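Local coordinates for protein alpha-fucosidase GH29 (Fusarium graminearum, PDB 4PSR) that hydrolyses alpha-linked L-fucose as a GH29 glycosidase, probably removing the alpha-1,6-linked fucose from the innermost N-acetylglucosamine of glycoprotein glycans, at residues N175-F180 with L194-R200; D375-W379 with F407-K411; D404-T408 with V429-N433; E449-D453 with L475-A480; G547-F553 with S579-I585. All coordinates share one frame; numbering follows the deposited sequence.

Contact 1 (N175-F180 with L194-R200); sequences NYNGFF and LLGQLPR
F180 lies flat against the end of helix 189-195, and its side chain can be followed outward. F180 CB sits 3.4 Å from L195 O. With CG anti to the carbonyl carbon (chi1 -80°), the ring turns one face to L195, whose CD2 stands over the centre as a CH-pi contact, 3.7 Å from the F180 ring centroid. F179 CD2 covers the opposite face, so the ring is held between two side chains. On the L194 side, F180 CD2 packs on L195 CA and F180 CE2 comes within 3.4 Å of L194 O. That same carbonyl takes a nearly straight hydrogen bond from N175 ND2 (3.0 Å), and ND2 also reaches H127 O. Farther along, R200 bends at chi3 to bring its guanidinium across the Y176 ring, the planes 51° apart, and NH2 gives a hydrogen bond to N177 OD1 (2.9 Å) from above the amide carbonyl plane. Y176 OH turns to D204 instead. Between these groups G196, with positive phi, packs its CA against N175 OD1 at 3.5 Å. It closes helix 189-195 in a Schellman motif, against the short helix 175-179 that follows strand 165-170 of the TIM barrel.

Contact 2 (D375-W379 with F407-K411); sequences DTRAW and FTRNK
R377 and R409 pair through their backbones as a single antiparallel bridge of the hydrogen-bonded kind. R377 N gives to R409 O (3.0 Å), and R409 N returns a bond to R377 O at 2.8 Å. The segments do not run on as paired strands: their end-to-end directions are 123° apart, and waters take over on both flanks. One joins D375 O to K411 N, another W379 N to F407 O. Beyond the bridge, R409 folds back over its partner. Its CG sits between the backbone N and the carbonyl carbon (chi1 51°) and the chain bends again at chi2, laying the guanidinium with one face on R377 CB, 3.6 Å from R409 CZ. From there R409 NE bonds A378 O (3.1 Å), approaching from above the carbonyl plane. NH1 turns to N410 O.

The bridge joins the linker after helix 353-369 of the barrel to strand 405-409 of the C-terminal antiparallel sheet, so it lies where the two domains meet. At one end W379 presents the edge of its six-membered ring to the face of F407, a T-shaped stack with planes at 68° and W379 CE3 3.6 Å from F407 CD2. At the other end K411 CE lies over one face of the R377 guanidinium. The two cations come close, R377 NH2 to K411 NZ being 3.9 Å, but D26 of barrel helix 22-27 forms salt bridges with both, and R377 also pairs with E22.

Contact 3 (D404-T408 with V429-N433); sequences DIRFT and VSVKN
Two layers of the C-terminal beta domain meet here: strand 405-409 belongs to its six-stranded antiparallel sheet, strand 428-431 to the smaller three-stranded one. The short strand segments pass at 9.7 Å with their axes 58° apart, too far for backbone pairing, and no hydrogen bond crosses. The interface is made by side chains from alternate positions, I405 and F407 from one layer, V429 and V431 from the other.

V431 CG1 is the methyl that both I405 and F407 touch. It lies in the plane of the F407 ring, at its edge, 3.7 Å from F407 CZ and 3.8 Å from F407 CE1. V431 CG1 is anti to the backbone N (chi1 -173°), which leaves CG2 beside that nitrogen; both methyls face I405 CD1, CG1 at 4.0 Å and CG2 at 4.2 Å. I405 crosses V431 at about a right angle, while its other branch, CG2, reaches V429 CG1 at 4.2 Å, so the isoleucine spans two valines. N433 ND2 comes no nearer to F407 CE2 than 4.5 Å, its amide being committed to E384.

Beside it in the same sheet, V418 and V420 of strand 415-420 flank I405, with V418 also touching F407. E384 of strand 383-384 packs against I405, F407 and V431. On the other side of strand 405-409, R406 and T408 face helix 322-334 of the barrel, R406 through a salt bridge to D331.

Contact 4 (E449-D453 with L475-A480); sequences ELLGD and LPSQPA
D453 OD1 receives the backbone N-H of A480 in a nearly straight hydrogen bond, 2.9 Å from A480 N. The donor comes from above the carboxylate plane, 46° out of it. The same oxygen rests 3.3 Å from P479 CB and 3.6 Å from A480 CB, and R368 NH2 adds a long, weak ion pair. D453 has CG anti to its carbonyl carbon (chi1 -69°), and this swings the carboxylate back across the P479-A480 link.

The rest of the contact is apolar. L450, on strand 445-451, sends its CD2 methyl between two prolines: L450 CD2 meets P479 end-on at CD, 3.7 Å away, and P476 CG lies 3.9 Å from the same methyl with the side chains crossing at a slant. The other methyl, L450 CD1, is 4.4 Å from L475 CD2. The backbones run nearly the same way, 12° apart end to end, but without a bond between their main chains: 475-480 is the irregular connection from strand 471-474 to strand 485-491, in the C-terminal beta domain.

R368, at the end of barrel helix 353-369, also bonds G452 O and A480 O, so both segments share one arginine of the other domain. Its positive charge nearby would probably help keep D453 ionised. The contact thus has a polar, solvent-facing end at D453, while the L450 end holds by apolar contact.

Contact 5 (G547-F553 with S579-I585); sequences GTKATLF and SIVVSKI
L552 and I580 lie side by side pointing the same way, with L552 CD2 3.8 Å from I580 CG1, while F553 slants across V581 on the other face of the sheet. The F553 ring meets V581 CG2 through CE1 at 3.7 Å; F553 CG is anti to the carbonyl carbon (chi1 -72°), which carries the ring along the sheet toward V581. F553 CB also touches S579 OG (3.4 Å), a hydroxyl engaged with G555 and F558. A550 CB fits beside I580 CG2 on the L552 face, and T548 CG2 lies 3.6 Å from V582 CG1, the two side chains slanting past each other.

Strands 548-553 and 579-584 are the two inner strands of a four-stranded antiparallel sheet, their axes 162° apart. K549, T551 and F553 form the hydrogen-bonded pairs with S583, V581 and S579; T551 N to V581 O is 2.8 Å. A water spans T551 OG1 and V581 O. T551, F553 and V581 border mannose units of an attached glycan. At the chain's end I585 folds CG1 over G547, 3.4 Å from G547 O, and I585 N bonds that same oxygen (3.1 Å).

Contact 2 leads from the barrel into the C-terminal beta domain, where contacts 3 and 4 follow. Contacts 2 and 3 share F407 and T408 on strand 405-409, their centres 14 Å apart. Contact 3 touches contact 4 through V429 CG2 and L475 CD1 (4.0 Å), with centres 16 Å apart. Contact 1 is in the catalytic barrel, across the chain's centre, 44 Å from contact 2 between centres. Its N175 side chain is about 11 Å from the bound fucose, and F179 meets W47 and H127 of the sugar's surroundings. Contact 5 stands in a separate sheet near the C-terminus, about 12 Å from contact 3 at nearest atoms, and meets glycan mannose.

Contact 1 (N175-F180 with L194-R200)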
# COMPACT_ATOMS: atom_id res chain seq x y z
N ASN A 175 -16.09 3.83 -13.31
CA ASN A 175 -17.50 3.56 -13.56
C ASN A 175 -18.06 4.22 -14.83
O ASN A 175 -18.82 3.58 -15.56
CB ASN A 175 -18.32 4.00 -12.33
CG ASN A 175 -19.81 3.94 -12.57
OD1 ASN A 175 -20.43 4.98 -12.83
ND2 ASN A 175 -20.38 2.75 -12.52
N TYR A 176 -17.68 5.47 -15.07
CA TYR A 176 -18.17 6.22 -16.22
C TYR A 176 -17.09 6.49 -17.23
O TYR A 176 -17.31 7.30 -18.16
CB TYR A 176 -18.85 7.52 -15.79
CG TYR A 176 -18.01 8.57 -15.08
CD1 TYR A 176 -17.83 8.53 -13.69
CD2 TYR A 176 -17.47 9.66 -15.78
CE1 TYR A 176 -17.12 9.50 -13.05
CE2 TYR A 176 -16.73 10.64 -15.13
CZ TYR A 176 -16.59 10.57 -13.76
OH TYR A 176 -15.89 11.55 -13.08
N ASN A 177 -15.93 5.85 -17.07
CA ASN A 177 -14.79 6.00 -17.99
C ASN A 177 -14.47 4.70 -18.70
O ASN A 177 -13.37 4.54 -19.21
CB ASN A 177 -13.55 6.57 -17.27
CG ASN A 177 -13.60 8.06 -17.13
OD1 ASN A 177 -13.41 8.79 -18.12
ND2 ASN A 177 -13.84 8.56 -15.93
N GLY A 178 -15.42 3.78 -18.75
CA GLY A 178 -15.30 2.59 -19.57
C GLY A 178 -15.67 1.28 -18.93
O GLY A 178 -15.93 0.32 -19.63
N PHE A 179 -15.73 1.21 -17.60
CA PHE A 179 -16.01 -0.08 -16.97
C PHE A 179 -17.21 -0.79 -17.56
O PHE A 179 -17.16 -1.98 -17.84
CB PHE A 179 -16.24 0.12 -15.47
CG PHE A 179 -16.36 -1.16 -14.66
CD1 PHE A 179 -15.25 -1.96 -14.41
CD2 PHE A 179 -17.57 -1.51 -14.09
CE1 PHE A 179 -15.35 -3.11 -13.63
CE2 PHE A 179 -17.67 -2.66 -13.31
CZ PHE A 179 -16.56 -3.45 -13.09
N PHE A 180 -18.30 -0.04 -17.73
CA PHE A 180 -19.54 -0.61 -18.23
C PHE A 180 -19.72 -0.36 -19.75
O PHE A 180 -20.83 -0.29 -20.25
CB PHE A 180 -20.73 -0.03 -17.46
CG PHE A 180 -20.97 -0.67 -16.10
CD1 PHE A 180 -21.16 -2.03 -15.99
CD2 PHE A 180 -21.09 0.13 -14.95
CE1 PHE A 180 -21.44 -2.63 -14.75
CE2 PHE A 180 -21.40 -0.49 -13.70
CZ PHE A 180 -21.57 -1.83 -13.62
N LEU A 194 -26.36 3.90 -12.39
CA LEU A 194 -25.61 2.68 -12.07
C LEU A 194 -24.49 2.40 -13.08
O LEU A 194 -23.34 2.09 -12.72
CB LEU A 194 -26.53 1.47 -11.97
CG LEU A 194 -25.83 0.17 -11.55
CD1 LEU A 194 -25.44 0.15 -10.07
CD2 LEU A 194 -26.71 -1.03 -11.90
N LEU A 195 -24.85 2.51 -14.36
CA LEU A 195 -24.02 2.05 -15.47
C LEU A 195 -23.12 3.14 -16.07
O LEU A 195 -22.47 2.90 -17.09
CB LEU A 195 -24.92 1.43 -16.56
CG LEU A 195 -25.76 0.25 -16.11
CD1 LEU A 195 -26.69 -0.25 -17.21
CD2 LEU A 195 -24.87 -0.90 -15.67
N GLY A 196 -23.06 4.30 -15.44
CA GLY A 196 -22.15 5.36 -15.87
C GLY A 196 -22.52 5.96 -17.22
O GLY A 196 -21.61 6.33 -17.98
N GLN A 197 -23.81 6.07 -17.52
CA GLN A 197 -24.31 6.59 -18.79
C GLN A 197 -24.93 7.98 -18.69
O GLN A 197 -25.55 8.43 -19.63
CB GLN A 197 -25.34 5.62 -19.37
CG GLN A 197 -24.76 4.30 -19.82
CD GLN A 197 -25.78 3.36 -20.41
OE1 GLN A 197 -26.88 3.78 -20.81
NE2 GLN A 197 -25.45 2.09 -20.47
N LEU A 198 -24.80 8.65 -17.55
CA LEU A 198 -25.32 10.01 -17.44
C LEU A 198 -24.43 10.95 -18.22
O LEU A 198 -23.31 10.60 -18.57
CB LEU A 198 -25.37 10.45 -15.97
CG LEU A 198 -26.30 9.67 -15.04
CD1 LEU A 198 -26.01 10.04 -13.60
CD2 LEU A 198 -27.74 9.95 -15.39
N PRO A 199 -24.89 12.18 -18.48
CA PRO A 199 -23.99 13.15 -19.11
C PRO A 199 -22.71 13.32 -18.30
O PRO A 199 -22.73 13.24 -17.06
CB PRO A 199 -24.82 14.43 -19.12
CG PRO A 199 -26.26 13.93 -19.20
CD PRO A 199 -26.25 12.72 -18.29
N ARG A 200 -21.57 13.58 -18.95
CA ARG A 200 -20.29 13.62 -18.24
C ARG A 200 -20.22 14.70 -17.16
O ARG A 200 -19.61 14.48 -16.12
CB ARG A 200 -19.07 13.74 -19.19
CG ARG A 200 -17.72 13.72 -18.45
CD ARG A 200 -16.53 13.44 -19.36
NE ARG A 200 -16.64 12.12 -19.99
CZ ARG A 200 -16.04 11.01 -19.55
NH1 ARG A 200 -16.24 9.86 -20.19
NH2 ARG A 200 -15.23 11.04 -18.51
O HOH W 1 -22.63 1.84 -19.73

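Contact 2 (D375-W379 with F407-K411)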
# COMPACT_ATOMS: atom_id res chain seq x y z
N ASP A 375 6.11 1.77 13.95
CA ASP A 375 6.83 2.93 14.47
C ASP A 375 8.28 3.02 14.00
O ASP A 375 9.01 3.89 14.46
CB ASP A 375 6.81 2.97 16.02
CG ASP A 375 5.42 2.93 16.60
OD1 ASP A 375 4.43 3.24 15.92
OD2 ASP A 375 5.30 2.54 17.78
N THR A 376 8.70 2.17 13.07
CA THR A 376 10.06 2.23 12.52
C THR A 376 10.06 3.04 11.21
O THR A 376 9.01 3.45 10.72
CB THR A 376 10.65 0.82 12.20
OG1 THR A 376 9.95 0.20 11.10
CG2 THR A 376 10.64 -0.10 13.42
N ARG A 377 11.24 3.31 10.70
CA ARG A 377 11.42 3.92 9.41
C ARG A 377 12.45 3.12 8.62
O ARG A 377 13.30 2.39 9.18
CB ARG A 377 11.92 5.36 9.57
CG ARG A 377 10.96 6.32 10.29
CD ARG A 377 9.70 6.55 9.47
NE ARG A 377 8.77 7.49 10.12
CZ ARG A 377 7.81 7.15 10.97
NH1 ARG A 377 7.57 5.89 11.31
NH2 ARG A 377 7.04 8.08 11.51
N ALA A 378 12.42 3.28 7.31
CA ALA A 378 13.36 2.63 6.44
C ALA A 378 14.77 3.13 6.73
O ALA A 378 14.98 4.29 7.14
CB ALA A 378 12.98 2.93 4.99
N TRP A 379 15.74 2.26 6.50
CA TRP A 379 17.15 2.62 6.54
C TRP A 379 17.47 3.27 5.18
O TRP A 379 16.55 3.66 4.48
CB TRP A 379 17.99 1.38 6.77
CG TRP A 379 19.39 1.62 7.26
CD1 TRP A 379 19.82 2.69 8.00
CD2 TRP A 379 20.51 0.76 7.09
NE1 TRP A 379 21.17 2.54 8.29
CE2 TRP A 379 21.62 1.38 7.72
CE3 TRP A 379 20.71 -0.45 6.43
CZ2 TRP A 379 22.88 0.80 7.74
CZ3 TRP A 379 21.97 -1.04 6.46
CH2 TRP A 379 23.04 -0.39 7.11
N PHE A 407 15.89 -4.54 6.34
CA PHE A 407 16.29 -3.61 7.39
C PHE A 407 15.15 -2.65 7.76
O PHE A 407 14.39 -2.20 6.89
CB PHE A 407 17.45 -2.75 6.89
CG PHE A 407 18.70 -3.52 6.54
CD1 PHE A 407 19.43 -4.18 7.53
CD2 PHE A 407 19.15 -3.53 5.25
CE1 PHE A 407 20.60 -4.85 7.20
CE2 PHE A 407 20.33 -4.22 4.91
CZ PHE A 407 21.05 -4.87 5.89
N THR A 408 15.06 -2.29 9.04
CA THR A 408 14.26 -1.16 9.48
C THR A 408 15.05 -0.50 10.62
O THR A 408 15.98 -1.12 11.15
CB THR A 408 12.88 -1.58 10.01
OG1 THR A 408 13.05 -2.62 10.98
CG2 THR A 408 11.94 -2.07 8.89
N ARG A 409 14.73 0.73 10.98
CA ARG A 409 15.47 1.39 12.06
C ARG A 409 14.55 2.20 12.94
O ARG A 409 13.42 2.51 12.55
CB ARG A 409 16.67 2.18 11.53
CG ARG A 409 16.39 3.14 10.40
CD ARG A 409 16.04 4.47 10.95
NE ARG A 409 15.68 5.46 9.93
CZ ARG A 409 15.25 6.68 10.25
NH1 ARG A 409 15.15 7.01 11.52
NH2 ARG A 409 14.91 7.54 9.30
N ASN A 410 14.99 2.53 14.15
CA ASN A 410 14.14 3.32 15.05
C ASN A 410 14.19 4.81 14.71
O ASN A 410 15.04 5.27 13.96
CB ASN A 410 14.45 3.03 16.53
CG ASN A 410 15.82 3.51 16.96
OD1 ASN A 410 16.63 3.98 16.17
ND2 ASN A 410 16.09 3.36 18.27
N LYS A 411 13.25 5.56 15.27
CA LYS A 411 13.19 7.01 15.04
C LYS A 411 14.41 7.75 15.57
O LYS A 411 14.81 8.75 14.99
CB LYS A 411 11.93 7.64 15.64
CG LYS A 411 10.63 7.11 15.01
CD LYS A 411 9.41 7.79 15.59
CE LYS A 411 8.16 7.25 14.93
NZ LYS A 411 6.93 7.89 15.45
O HOH W 2 11.08 3.97 16.37
O HOH W 3 13.63 6.51 6.39
O HOH W 4 15.12 -0.14 5.19

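Contact 3 (D404-T408 with V429-N433)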
# COMPACT_ATOMS: atom_id res chain seq x y z
N ASP A 404 18.07 -14.08 2.99
CA ASP A 404 17.49 -12.75 2.76
C ASP A 404 17.34 -11.99 4.06
O ASP A 404 16.89 -12.55 5.05
CB ASP A 404 16.12 -12.87 2.11
CG ASP A 404 16.15 -13.65 0.82
OD1 ASP A 404 16.85 -13.17 -0.11
OD2 ASP A 404 15.44 -14.68 0.74
N ILE A 405 17.73 -10.72 4.05
CA ILE A 405 17.44 -9.83 5.16
C ILE A 405 16.79 -8.53 4.69
O ILE A 405 17.03 -8.04 3.58
CB ILE A 405 18.68 -9.51 6.03
CG1 ILE A 405 19.82 -8.95 5.17
CG2 ILE A 405 19.12 -10.76 6.79
CD1 ILE A 405 21.06 -8.54 5.96
N ARG A 406 15.95 -7.98 5.57
CA ARG A 406 15.31 -6.68 5.37
C ARG A 406 15.61 -5.80 6.59
O ARG A 406 15.59 -6.27 7.73
CB ARG A 406 13.80 -6.82 5.18
CG ARG A 406 13.42 -7.59 3.90
CD ARG A 406 13.85 -6.85 2.66
NE ARG A 406 13.45 -7.51 1.41
CZ ARG A 406 14.16 -8.45 0.80
NH1 ARG A 406 15.31 -8.89 1.28
NH2 ARG A 406 13.70 -8.96 -0.34
N PHE A 407 15.89 -4.54 6.34
CA PHE A 407 16.29 -3.61 7.39
C PHE A 407 15.15 -2.65 7.76
O PHE A 407 14.39 -2.20 6.89
CB PHE A 407 17.45 -2.75 6.89
CG PHE A 407 18.70 -3.52 6.54
CD1 PHE A 407 19.43 -4.18 7.53
CD2 PHE A 407 19.15 -3.53 5.25
CE1 PHE A 407 20.60 -4.85 7.20
CE2 PHE A 407 20.33 -4.22 4.91
CZ PHE A 407 21.05 -4.87 5.89
N THR A 408 15.06 -2.29 9.04
CA THR A 408 14.26 -1.16 9.48
C THR A 408 15.05 -0.50 10.62
O THR A 408 15.98 -1.12 11.15
CB THR A 408 12.88 -1.58 10.01
OG1 THR A 408 13.05 -2.62 10.98
CG2 THR A 408 11.94 -2.07 8.89
N VAL A 429 24.20 -15.20 10.31
CA VAL A 429 23.63 -14.11 9.52
C VAL A 429 24.79 -13.19 9.13
O VAL A 429 25.47 -12.66 10.01
CB VAL A 429 22.57 -13.34 10.31
CG1 VAL A 429 22.03 -12.20 9.45
CG2 VAL A 429 21.42 -14.25 10.74
N SER A 430 25.02 -13.01 7.83
CA SER A 430 26.09 -12.13 7.34
C SER A 430 25.48 -10.88 6.72
O SER A 430 24.77 -10.98 5.71
CB SER A 430 26.97 -12.84 6.32
OG SER A 430 27.66 -13.91 6.96
N VAL A 431 25.73 -9.73 7.33
CA VAL A 431 25.19 -8.45 6.88
C VAL A 431 26.24 -7.75 6.03
O VAL A 431 27.16 -7.12 6.56
CB VAL A 431 24.75 -7.57 8.08
CG1 VAL A 431 24.03 -6.33 7.60
CG2 VAL A 431 23.87 -8.38 9.05
N LYS A 432 26.11 -7.83 4.71
CA LYS A 432 27.12 -7.27 3.83
C LYS A 432 27.34 -5.78 4.03
O LYS A 432 28.46 -5.28 3.92
CB LYS A 432 26.80 -7.55 2.38
CG LYS A 432 26.83 -9.03 2.04
CD LYS A 432 26.48 -9.26 0.56
CE LYS A 432 26.78 -10.69 0.11
NZ LYS A 432 28.24 -10.99 0.17
N ASN A 433 26.25 -5.05 4.27
CA ASN A 433 26.35 -3.61 4.39
C ASN A 433 26.92 -3.10 5.70
O ASN A 433 26.98 -1.90 5.91
CB ASN A 433 25.01 -2.94 4.03
CG ASN A 433 24.75 -2.96 2.55
OD1 ASN A 433 25.39 -2.26 1.79
ND2 ASN A 433 23.84 -3.82 2.13

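Contact 4 (E449-D453 with L475-A480)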
# COMPACT_ATOMS: atom_id res chain seq x y z
N GLU A 449 21.23 -8.42 19.69
CA GLU A 449 20.27 -9.23 20.42
C GLU A 449 19.29 -9.86 19.45
O GLU A 449 18.90 -9.24 18.45
CB GLU A 449 19.47 -8.39 21.40
CG GLU A 449 20.31 -7.59 22.39
CD GLU A 449 19.47 -6.61 23.18
OE1 GLU A 449 19.00 -5.60 22.61
OE2 GLU A 449 19.26 -6.87 24.38
N LEU A 450 18.90 -11.09 19.72
CA LEU A 450 17.82 -11.77 19.00
C LEU A 450 16.50 -11.60 19.73
O LEU A 450 16.39 -11.90 20.93
CB LEU A 450 18.11 -13.26 18.86
CG LEU A 450 17.20 -14.06 17.92
CD1 LEU A 450 17.38 -13.61 16.47
CD2 LEU A 450 17.48 -15.56 18.02
N LEU A 451 15.47 -11.12 19.04
CA LEU A 451 14.17 -10.99 19.65
C LEU A 451 13.62 -12.38 19.94
O LEU A 451 13.72 -13.28 19.11
CB LEU A 451 13.22 -10.20 18.75
CG LEU A 451 13.24 -8.69 18.96
CD1 LEU A 451 14.59 -8.13 18.59
CD2 LEU A 451 12.14 -8.05 18.15
N GLY A 452 13.08 -12.55 21.14
CA GLY A 452 12.68 -13.85 21.64
C GLY A 452 11.23 -14.24 21.44
O GLY A 452 10.57 -13.75 20.53
N ASP A 453 10.72 -15.11 22.30
CA ASP A 453 9.45 -15.76 22.08
C ASP A 453 8.27 -14.85 22.24
O ASP A 453 7.23 -15.05 21.62
CB ASP A 453 9.26 -16.94 23.06
CG ASP A 453 10.20 -18.09 22.79
OD1 ASP A 453 11.08 -18.00 21.92
OD2 ASP A 453 10.07 -19.11 23.53
N LEU A 475 24.34 -16.92 15.61
CA LEU A 475 23.08 -16.87 16.34
C LEU A 475 23.12 -17.70 17.62
O LEU A 475 23.80 -18.73 17.66
CB LEU A 475 21.94 -17.36 15.44
CG LEU A 475 21.66 -16.48 14.22
CD1 LEU A 475 20.65 -17.18 13.32
CD2 LEU A 475 21.12 -15.12 14.65
N PRO A 476 22.35 -17.27 18.64
CA PRO A 476 22.12 -18.11 19.82
C PRO A 476 21.13 -19.21 19.49
O PRO A 476 20.78 -19.41 18.31
CB PRO A 476 21.54 -17.12 20.84
CG PRO A 476 20.80 -16.10 19.99
CD PRO A 476 21.66 -15.98 18.74
N SER A 477 20.70 -19.93 20.51
CA SER A 477 19.74 -21.01 20.33
C SER A 477 18.44 -20.49 19.72
O SER A 477 17.90 -19.45 20.13
CB SER A 477 19.48 -21.70 21.68
OG SER A 477 18.37 -22.58 21.60
N GLN A 478 17.94 -21.22 18.75
CA GLN A 478 16.75 -20.81 18.01
C GLN A 478 15.58 -20.65 18.99
O GLN A 478 15.35 -21.53 19.84
CB GLN A 478 16.40 -21.84 16.92
CG GLN A 478 15.20 -21.47 16.05
CD GLN A 478 14.91 -22.47 14.96
OE1 GLN A 478 15.59 -23.48 14.83
NE2 GLN A 478 13.89 -22.20 14.17
N PRO A 479 14.87 -19.51 18.93
CA PRO A 479 13.67 -19.31 19.73
C PRO A 479 12.51 -20.08 19.14
O PRO A 479 12.69 -20.85 18.19
CB PRO A 479 13.45 -17.80 19.64
CG PRO A 479 13.91 -17.47 18.27
CD PRO A 479 15.10 -18.38 18.01
N ALA A 480 11.32 -19.91 19.70
CA ALA A 480 10.12 -20.51 19.13
C ALA A 480 10.04 -20.20 17.62
O ALA A 480 10.45 -19.11 17.16
CB ALA A 480 8.88 -20.01 19.86

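Contact 5 (G547-F553 with S579-I585)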
# COMPACT_ATOMS: atom_id res chain seq x y z
N GLY A 547 33.89 1.89 -9.57
CA GLY A 547 32.97 1.43 -10.61
C GLY A 547 31.72 2.30 -10.77
O GLY A 547 30.80 1.94 -11.49
N THR A 548 31.71 3.45 -10.12
CA THR A 548 30.54 4.33 -10.07
C THR A 548 30.93 5.77 -10.37
O THR A 548 32.08 6.17 -10.19
CB THR A 548 29.88 4.27 -8.66
OG1 THR A 548 29.87 2.93 -8.17
CG2 THR A 548 28.46 4.81 -8.67
N LYS A 549 29.98 6.55 -10.88
CA LYS A 549 30.12 8.00 -10.93
C LYS A 549 28.87 8.64 -10.35
O LYS A 549 27.79 8.01 -10.31
CB LYS A 549 30.38 8.50 -12.35
CG LYS A 549 29.27 8.23 -13.34
CD LYS A 549 29.61 8.86 -14.68
CE LYS A 549 28.61 8.47 -15.76
NZ LYS A 549 28.95 9.07 -17.07
N ALA A 550 29.00 9.86 -9.85
CA ALA A 550 27.85 10.63 -9.37
C ALA A 550 27.81 11.95 -10.10
O ALA A 550 28.84 12.60 -10.25
CB ALA A 550 27.93 10.86 -7.86
N THR A 551 26.62 12.34 -10.55
CA THR A 551 26.42 13.62 -11.19
C THR A 551 25.56 14.48 -10.27
O THR A 551 24.45 14.09 -9.90
CB THR A 551 25.77 13.42 -12.56
OG1 THR A 551 26.58 12.53 -13.32
CG2 THR A 551 25.63 14.72 -13.31
N LEU A 552 26.12 15.62 -9.86
CA LEU A 552 25.44 16.53 -8.96
C LEU A 552 24.76 17.60 -9.79
O LEU A 552 25.38 18.14 -10.70
CB LEU A 552 26.43 17.26 -8.04
CG LEU A 552 27.41 16.40 -7.26
CD1 LEU A 552 28.33 17.27 -6.40
CD2 LEU A 552 26.65 15.45 -6.41
N PHE A 553 23.51 17.90 -9.47
CA PHE A 553 22.76 18.96 -10.13
C PHE A 553 22.41 20.07 -9.15
O PHE A 553 22.05 19.79 -8.01
CB PHE A 553 21.45 18.42 -10.70
CG PHE A 553 21.63 17.55 -11.90
CD1 PHE A 553 21.87 16.19 -11.76
CD2 PHE A 553 21.51 18.07 -13.18
CE1 PHE A 553 22.02 15.39 -12.87
CE2 PHE A 553 21.66 17.26 -14.29
CZ PHE A 553 21.92 15.93 -14.13
N SER A 579 20.10 17.86 -6.33
CA SER A 579 19.72 16.50 -6.74
C SER A 579 20.94 15.76 -7.28
O SER A 579 21.94 16.39 -7.69
CB SER A 579 18.57 16.53 -7.76
OG SER A 579 18.83 17.39 -8.86
N ILE A 580 20.88 14.44 -7.27
CA ILE A 580 22.04 13.61 -7.62
C ILE A 580 21.64 12.38 -8.44
O ILE A 580 20.62 11.76 -8.14
CB ILE A 580 22.77 13.10 -6.34
CG1 ILE A 580 23.21 14.28 -5.45
CG2 ILE A 580 23.96 12.20 -6.72
CD1 ILE A 580 23.70 13.87 -4.06
N VAL A 581 22.42 12.05 -9.46
CA VAL A 581 22.25 10.83 -10.24
C VAL A 581 23.49 9.97 -10.04
O VAL A 581 24.61 10.40 -10.32
CB VAL A 581 22.08 11.11 -11.74
CG1 VAL A 581 21.94 9.80 -12.56
CG2 VAL A 581 20.89 12.01 -11.96
N VAL A 582 23.29 8.75 -9.56
CA VAL A 582 24.39 7.84 -9.29
C VAL A 582 24.33 6.75 -10.37
O VAL A 582 23.29 6.12 -10.54
CB VAL A 582 24.27 7.28 -7.88
CG1 VAL A 582 25.45 6.40 -7.56
CG2 VAL A 582 24.15 8.44 -6.88
N SER A 583 25.43 6.56 -11.08
CA SER A 583 25.47 5.68 -12.26
C SER A 583 26.66 4.73 -12.20
O SER A 583 27.67 5.02 -11.56
CB SER A 583 25.55 6.52 -13.54
OG SER A 583 24.57 7.56 -13.57
N LYS A 584 26.52 3.59 -12.86
CA LYS A 584 27.63 2.69 -13.08
C LYS A 584 28.44 3.26 -14.21
O LYS A 584 27.89 3.74 -15.22
CB LYS A 584 27.14 1.29 -13.46
CG LYS A 584 27.36 0.25 -12.37
CD LYS A 584 26.83 -1.12 -12.76
CE LYS A 584 27.95 -2.08 -13.11
NZ LYS A 584 28.74 -2.50 -11.91
N ILE A 585 29.75 3.25 -14.04
CA ILE A 585 30.60 3.33 -15.19
C ILE A 585 30.58 1.88 -15.66
O ILE A 585 30.53 1.65 -16.82
CB ILE A 585 32.03 3.84 -14.91
CG1 ILE A 585 32.81 2.79 -14.12
CG2 ILE A 585 31.99 5.19 -14.18
CD1 ILE A 585 34.19 3.25 -13.73
OXT ILE A 585 30.54 0.90 -14.90
O HOH W 5 31.18 -0.74 -12.43
O HOH W 6 25.84 9.88 -12.89